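Local coordinates for protein endo-1,4-beta-xylanase C (PDB 4XUR) that hydrolyses the beta-1,4-xylosidic linkages of xylan, this chain being its second family 22 carbohydrate-binding module, which binds xylotetraose, at residues A[98-102]-A[103-107]. Residues are numbered along the deposited sequence; the frame is centred on the assembly and turned at random.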
loop_
_atom_site.group_PDB
_atom_site.type_symbol
_atom_site.label_atom_id
_atom_site.label_comp_id
_atom_site.label_asym_id
_atom_site.label_seq_id
_atom_site.Cartn_x
_atom_site.Cartn_y
_atom_site.Cartn_z
ATOM N N GLU A 98 -2.812 -4.094 7.150
ATOM C CA GLU A 98 -2.199 -4.920 8.244
ATOM C C GLU A 98 -2.713 -4.455 9.564
ATOM O O GLU A 98 -2.631 -3.253 9.852
ATOM C CB GLU A 98 -0.662 -4.770 8.193
ATOM C CG GLU A 98 0.034 -5.393 9.387
ATOM C CD GLU A 98 1.578 -5.266 9.225
ATOM O OE1 GLU A 98 2.115 -5.787 8.248
ATOM O OE2 GLU A 98 2.188 -4.539 10.033
ATOM N N LYS A 99 -3.297 -5.362 10.367
ATOM C CA LYS A 99 -3.924 -4.996 11.653
ATOM C C LYS A 99 -3.249 -5.666 12.852
ATOM O O LYS A 99 -2.946 -6.842 12.808
ATOM C CB LYS A 99 -5.404 -5.335 11.628
ATOM C CG LYS A 99 -6.216 -4.409 10.778
ATOM C CD LYS A 99 -7.695 -4.831 10.840
ATOM C CE LYS A 99 -8.146 -5.469 9.589
ATOM N NZ LYS A 99 -9.597 -5.633 9.607
ATOM N N GLU A 100 -3.021 -4.870 13.883
ATOM C CA GLU A 100 -2.421 -5.287 15.155
ATOM C C GLU A 100 -3.483 -5.034 16.255
ATOM O O GLU A 100 -4.133 -3.970 16.280
ATOM C CB GLU A 100 -1.164 -4.464 15.471
ATOM C CG GLU A 100 -0.530 -4.784 16.815
ATOM C CD GLU A 100 0.496 -3.765 17.209
ATOM O OE1 GLU A 100 1.604 -3.839 16.743
ATOM O OE2 GLU A 100 0.175 -2.843 18.010
ATOM N N PHE A 101 -3.650 -6.020 17.153
ATOM C CA PHE A 101 -4.566 -5.981 18.239
ATOM C C PHE A 101 -3.780 -6.199 19.554
ATOM O O PHE A 101 -2.960 -7.093 19.619
ATOM C CB PHE A 101 -5.674 -7.041 18.136
ATOM C CG PHE A 101 -6.603 -6.808 16.976
ATOM C CD1 PHE A 101 -6.266 -7.261 15.698
ATOM C CD2 PHE A 101 -7.787 -6.081 17.121
ATOM C CE1 PHE A 101 -7.109 -7.055 14.629
ATOM C CE2 PHE A 101 -8.627 -5.900 16.040
ATOM C CZ PHE A 101 -8.279 -6.386 14.784
ATOM N N ASN A 102 -4.116 -5.411 20.553
ATOM C CA ASN A 102 -3.553 -5.546 21.906
ATOM C C ASN A 102 -2.060 -5.440 21.909
ATOM O O ASN A 102 -1.410 -6.059 22.749
ATOM C CB ASN A 102 -4.019 -6.842 22.580
ATOM C CG ASN A 102 -5.494 -7.050 22.495
ATOM O OD1 ASN A 102 -5.951 -8.017 21.906
ATOM N ND2 ASN A 102 -6.230 -6.149 23.019
ATOM N N ARG A 103 -1.502 -4.690 20.954
ATOM C CA ARG A 103 -0.049 -4.530 20.876
ATOM C C ARG A 103 0.702 -5.874 20.806
ATOM O O ARG A 103 1.796 -6.004 21.310
ATOM C CB ARG A 103 0.478 -3.711 22.052
ATOM C CG ARG A 103 -0.196 -2.365 22.191
ATOM C CD ARG A 103 0.629 -1.436 23.061
ATOM N NE ARG A 103 -0.144 -1.050 24.207
ATOM C CZ ARG A 103 -1.313 -0.396 24.144
ATOM N NH1 ARG A 103 -1.842 -0.108 22.936
ATOM N NH2 ARG A 103 -1.935 -0.013 25.240
ATOM N N ASP A 104 0.079 -6.862 20.187
ATOM C CA ASP A 104 0.691 -8.177 20.038
ATOM C C ASP A 104 1.211 -8.262 18.614
ATOM O O ASP A 104 0.471 -8.527 17.680
ATOM C CB ASP A 104 -0.324 -9.284 20.275
ATOM C CG ASP A 104 0.315 -10.719 20.208
ATOM O OD1 ASP A 104 1.474 -10.843 19.866
ATOM O OD2 ASP A 104 -0.397 -11.719 20.425
ATOM N N THR A 105 2.511 -8.058 18.475
ATOM C CA THR A 105 3.158 -8.004 17.199
ATOM C C THR A 105 3.350 -9.360 16.608
ATOM O O THR A 105 3.707 -9.488 15.450
ATOM C CB THR A 105 4.517 -7.283 17.277
ATOM O OG1 THR A 105 5.376 -7.914 18.265
ATOM C CG2 THR A 105 4.281 -5.834 17.706
ATOM N N ALA A 106 3.127 -10.388 17.404
ATOM C CA ALA A 106 3.317 -11.748 16.914
ATOM C C ALA A 106 2.073 -12.313 16.241
ATOM O O ALA A 106 2.140 -13.389 15.695
ATOM C CB ALA A 106 3.754 -12.674 18.123
ATOM N N ASN A 107 0.945 -11.604 16.262
ATOM C CA ASN A 107 -0.313 -12.197 15.867
ATOM C C ASN A 107 -1.081 -11.162 14.983
ATOM O O ASN A 107 -2.194 -10.798 15.277
ATOM C CB ASN A 107 -1.034 -12.473 17.182
ATOM C CG ASN A 107 -2.466 -12.810 17.039
ATOM O OD1 ASN A 107 -2.864 -13.527 16.131
ATOM N ND2 ASN A 107 -3.289 -12.289 17.959
HETATM O O HOH W 1 -2.097 -8.523 16.762
#
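A hairpin connection carries Phe101, at the end of strand 90-101, round to Asp104 on the way to strand 109-119. Asp104 N donates to Phe101 O over 3.1 Å (N-H...O 154°). Asn102 and Arg103 between them both have left-handed helical backbone angles, which reverse the chain tightly. A type I turn, Asp104 to Asn107, follows; within it Asp104 OD1 accepts from Ala106 N at 3.0 Å, an Asx turn. A water accepts from Phe101 N (3.0 Å) and lies 2.7 Å from both Asp104 O and Asn107 O. The buried Glu100 packs against this bend: with CG anti to the backbone N (chi1 177°) and the chain extended, OE2 comes within 3.3 Å of Arg103 CA, while OE1 is 3.5 Å from Thr105 CG2, the two side chains running alongside. Its polar partners lie on strand 139-147: Ser140 bonds OE2 and Arg143 pairs with OE1. Cutting Glu100 back to an alanine would probably cost Ser140 OG a bond, leave Arg143 one carboxylate short and open a gap beside Arg103 CA. The Thr105 side chain is about 8 Å from a xylopyranose unit of bound xylotetraose, placing this hairpin loop near the xylan-binding face of the CBM22 beta-sandwich.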